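Local coordinates for intracellular sulfur oxidation protein DsrF (Allochromatium vinosum, PDB 2HY5) that is of uncertain function but could be involved in the oxidation of intracellular sulfur, as one of three different proteins in the DsrEFH complex, at residues 62-65 with 66-69; 55-58 with 59-62. One frame throughout, in Å; residues are numbered along the deposited sequence.

Interaction 1: 62-65 with 66-69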
loop_
_atom_site.group_PDB
_atom_site.type_symbol
_atom_site.label_atom_id
_atom_site.label_comp_id
_atom_site.label_asym_id
_atom_site.label_seq_id
_atom_site.Cartn_x
_atom_site.Cartn_y
_atom_site.Cartn_z
ATOM N N MET B 62 2.031 -19.610 4.776
ATOM C CA MET B 62 3.203 -18.767 5.018
ATOM C C MET B 62 3.970 -19.241 6.239
ATOM O O MET B 62 3.399 -19.846 7.140
ATOM C CB MET B 62 2.796 -17.320 5.285
ATOM C CG MET B 62 2.292 -16.544 4.108
ATOM S SD MET B 62 2.043 -14.850 4.656
ATOM C CE MET B 62 3.698 -14.198 4.518
ATOM N N LYS B 63 5.264 -18.946 6.276
ATOM C CA LYS B 63 6.078 -19.327 7.419
ATOM C C LYS B 63 5.717 -18.410 8.580
ATOM O O LYS B 63 5.500 -17.211 8.397
ATOM C CB LYS B 63 7.566 -19.178 7.105
ATOM C CG LYS B 63 8.464 -19.491 8.293
ATOM C CD LYS B 63 9.905 -19.108 8.012
ATOM C CE LYS B 63 10.777 -19.298 9.241
ATOM N NZ LYS B 63 12.144 -18.739 9.037
ATOM N N ASN B 64 5.638 -18.992 9.768
ATOM C CA ASN B 64 5.315 -18.256 10.980
ATOM C C ASN B 64 6.625 -17.642 11.478
ATOM O O ASN B 64 7.507 -18.360 11.941
ATOM C CB ASN B 64 4.737 -19.243 12.003
ATOM C CG ASN B 64 4.293 -18.581 13.290
ATOM O OD1 ASN B 64 3.590 -19.195 14.093
ATOM N ND2 ASN B 64 4.703 -17.338 13.503
ATOM N N PHE B 65 6.764 -16.322 11.370
ATOM C CA PHE B 65 7.999 -15.675 11.816
ATOM C C PHE B 65 7.938 -15.115 13.232
ATOM O O PHE B 65 8.917 -14.548 13.721
ATOM C CB PHE B 65 8.423 -14.560 10.845
ATOM C CG PHE B 65 7.472 -13.392 10.782
ATOM C CD1 PHE B 65 6.386 -13.400 9.912
ATOM C CD2 PHE B 65 7.678 -12.269 11.581
ATOM C CE1 PHE B 65 5.519 -12.299 9.836
ATOM C CE2 PHE B 65 6.821 -11.168 11.513
ATOM C CZ PHE B 65 5.740 -11.183 10.640
ATOM N N SER B 66 6.803 -15.298 13.897
ATOM C CA SER B 66 6.630 -14.791 15.254
ATOM C C SER B 66 7.728 -15.199 16.241
ATOM O O SER B 66 8.124 -14.402 17.089
ATOM C CB SER B 66 5.265 -15.211 15.811
ATOM O OG SER B 66 5.182 -16.613 15.984
ATOM N N PRO B 67 8.238 -16.442 16.150
ATOM C CA PRO B 67 9.289 -16.861 17.087
ATOM C C PRO B 67 10.492 -15.914 17.129
ATOM O O PRO B 67 11.145 -15.762 18.164
ATOM C CB PRO B 67 9.664 -18.251 16.580
ATOM C CG PRO B 67 8.360 -18.761 16.051
ATOM C CD PRO B 67 7.834 -17.567 15.288
ATOM N N THR B 68 10.777 -15.274 16.002
ATOM C CA THR B 68 11.905 -14.357 15.931
ATOM C C THR B 68 11.797 -13.214 16.940
ATOM O O THR B 68 12.804 -12.797 17.515
ATOM C CB THR B 68 12.049 -13.782 14.518
ATOM O OG1 THR B 68 12.248 -14.858 13.594
ATOM C CG2 THR B 68 13.243 -12.836 14.446
ATOM N N TYR B 69 10.589 -12.706 17.168
ATOM C CA TYR B 69 10.433 -11.621 18.140
ATOM C C TYR B 69 10.927 -12.053 19.515
ATOM O O TYR B 69 11.485 -11.251 20.259
ATOM C CB TYR B 69 8.971 -11.190 18.284
ATOM C CG TYR B 69 8.388 -10.498 17.073
ATOM C CD1 TYR B 69 7.644 -11.206 16.137
ATOM C CD2 TYR B 69 8.586 -9.138 16.863
ATOM C CE1 TYR B 69 7.106 -10.576 15.015
ATOM C CE2 TYR B 69 8.059 -8.494 15.747
ATOM C CZ TYR B 69 7.319 -9.221 14.826
ATOM O OH TYR B 69 6.807 -8.594 13.716
#
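Phe-65 and Thr-68 close a type I beta turn in the long connection between strands 38-43 and 79-83 of the parallel sheet. Thr-68 N donates to Phe-65 O over 3.0 Å, with an N-H...O angle of 147°, and reaches the oxygen from above the carbonyl plane. A second turn follows at once, since Tyr-69 N bonds to Ser-66 O at 3.0 Å; the chain thus winds like a helix without yet having the bonds of a regular one. Pro-67 suits the middle of this winding: its ring holds phi at a helical value, its nitrogen needs no acceptor there, and CD rests against Asn-64 O at 3.5 Å. Thr-68 OG1 lies 3.3 Å from Phe-65 O, a weak bond at most, and its proton may go to another acceptor instead.

The side chains of Phe-65 and Tyr-69, four residues apart, meet beside the turn. With CG set between the backbone N and the carbonyl carbon (chi1 66°), the Phe-65 ring is brought to the rim of the tyrosine. The rings meet rim to rim, neither over the other's face, with planes inclined at 40° and centroids 5.9 Å apart. Large aromatic side chains fit this buried place, where Tyr-17 and Trp-23 also meet the Phe-65 ring. A tyrosine at 69 adds a polar end that hydrogen-bonds to Gln-50 OE1. Phe-65 CE2 touches Tyr-69 CE1 at 3.6 Å, and Tyr-69 OH lies in the plane of the phenylalanine ring, at its edge, 3.4 Å from CE2.

Interaction 2: 55-58 with 59-62; sequences QDTK and GIGM
Thr-57 meets Met-62 and Ile-60 through two hydrogen bonds, one from its side chain and one to its backbone. Thr-57 OG1 donates to Met-62 O at 2.6 Å, arriving tilted 31° from the carbonyl plane. The hydroxyl faces that way because it sits between the backbone N and the carbonyl carbon of its own residue (chi1 64°). A valine here would keep the branched shape but is likely to leave Met-62 O without this donor and the returning chain less firmly tied. The backbone bond runs from Ile-60 N to Thr-57 O at 3.1 Å, the donor standing well above the carbonyl plane.

This second bond closes a type I beta turn with Lys-58 and Gly-59 at its middle positions. The turn bends a loop that projects from the parallel sheet to meet its partner proteins: Ala-68 of the DsrH chain packs on Thr-57 and Ile-60, and Arg-63 of the DsrE chain bonds to Gly-61 O. Gly-61 has a positive phi, which a glycine adopts with little strain.

An Asx turn overlaps the start of the beta turn. Asp-56 OD2 accepts from Lys-58 N at 3.2 Å, and the bond is nearly straight, at 167°. A water bridges the backbone nearby, donating to Asp-56 O and accepting a weak bond from Gly-59 N. Lysine suits the exposed position of Lys-58: its side chain sets out away from 59-62 and runs extended, with only CB near, 3.3 Å from Gly-59 N.

Apolar contact is slight: Ile-60 CG1 comes within 4.0 Å of Thr-57 CB, and the same carbon lies 3.3 Å from the carbonyl oxygen Thr-57 O.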
loop_
_atom_site.group_PDB
_atom_site.type_symbol
_atom_site.label_atom_id
_atom_site.label_comp_id
_atom_site.label_asym_id
_atom_site.label_seq_id
_atom_site.Cartn_x
_atom_site.Cartn_y
_atom_site.Cartn_z
ATOM N N GLN B 55 0.279 -17.411 17.264
ATOM C CA GLN B 55 0.062 -17.298 15.830
ATOM C C GLN B 55 0.304 -18.662 15.183
ATOM O O GLN B 55 1.276 -19.343 15.508
ATOM C CB GLN B 55 1.008 -16.251 15.238
ATOM C CG GLN B 55 0.653 -14.820 15.610
ATOM C CD GLN B 55 1.686 -13.818 15.129
ATOM O OE1 GLN B 55 2.544 -14.141 14.305
ATOM N NE2 GLN B 55 1.604 -12.593 15.635
ATOM N N ASP B 56 -0.599 -19.061 14.289
ATOM C CA ASP B 56 -0.511 -20.340 13.572
ATOM C C ASP B 56 -0.799 -20.052 12.099
ATOM O O ASP B 56 -1.943 -19.813 11.717
ATOM C CB ASP B 56 -1.542 -21.326 14.127
ATOM C CG ASP B 56 -1.540 -22.656 13.391
ATOM O OD1 ASP B 56 -2.262 -23.576 13.830
ATOM O OD2 ASP B 56 -0.822 -22.784 12.376
ATOM N N THR B 57 0.243 -20.104 11.275
ATOM C CA THR B 57 0.123 -19.781 9.854
ATOM C C THR B 57 -0.033 -20.924 8.852
ATOM O O THR B 57 0.019 -20.688 7.649
ATOM C CB THR B 57 1.335 -18.965 9.404
ATOM O OG1 THR B 57 2.513 -19.776 9.532
ATOM C CG2 THR B 57 1.486 -17.719 10.274
ATOM N N LYS B 58 -0.223 -22.150 9.319
ATOM C CA LYS B 58 -0.367 -23.263 8.385
ATOM C C LYS B 58 -1.550 -23.097 7.426
ATOM O O LYS B 58 -1.517 -23.582 6.295
ATOM C CB LYS B 58 -0.489 -24.580 9.156
ATOM C CG LYS B 58 0.772 -24.949 9.923
ATOM C CD LYS B 58 0.651 -26.317 10.572
ATOM C CE LYS B 58 1.937 -26.704 11.285
ATOM N NZ LYS B 58 1.846 -28.057 11.902
ATOM N N GLY B 59 -2.584 -22.396 7.876
ATOM C CA GLY B 59 -3.754 -22.196 7.041
ATOM C C GLY B 59 -3.588 -21.202 5.904
ATOM O O GLY B 59 -4.347 -21.251 4.936
ATOM N N ILE B 60 -2.614 -20.299 6.005
ATOM C CA ILE B 60 -2.405 -19.310 4.953
ATOM C C ILE B 60 -1.195 -19.589 4.071
ATOM O O ILE B 60 -0.862 -18.786 3.203
ATOM C CB ILE B 60 -2.284 -17.871 5.525
ATOM C CG1 ILE B 60 -1.123 -17.782 6.512
ATOM C CG2 ILE B 60 -3.586 -17.464 6.190
ATOM C CD1 ILE B 60 -0.804 -16.364 6.939
ATOM N N GLY B 61 -0.543 -20.725 4.301
ATOM C CA GLY B 61 0.605 -21.106 3.498
ATOM C C GLY B 61 1.854 -20.255 3.627
ATOM O O GLY B 61 2.652 -20.185 2.693
ATOM N N MET B 62 2.031 -19.610 4.776
ATOM C CA MET B 62 3.203 -18.767 5.018
ATOM C C MET B 62 3.970 -19.241 6.239
ATOM O O MET B 62 3.399 -19.846 7.140
ATOM C CB MET B 62 2.796 -17.320 5.285
ATOM C CG MET B 62 2.292 -16.544 4.108
ATOM S SD MET B 62 2.043 -14.850 4.656
ATOM C CE MET B 62 3.698 -14.198 4.518
HETATM O O HOH W 1 -3.419 -19.896 9.369
#

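In the fold
Interactions 1 and 2 are consecutive parts of one loop, with centres 10 Å apart, and they share Met-62. Interaction 2 turns the chain back on itself about 21 Å from the centre of the chain; interaction 1, about 13 Å from that centre, winds the returning chain beside helix 21-32. The two limbs touch again, nearer the body of the protein than the turn: Asn-64 N lies 3.2 Å from Thr-57 OG1, and Ser-66 CB packs 3.3 Å from Gln-55 OE1. Within interaction 1, Lys-63 forms a salt bridge with Asp-56 of the neighbouring DsrE chain, while Asp-56 of DsrF makes backbone hydrogen bonds with DsrH, so the loop joins three different proteins.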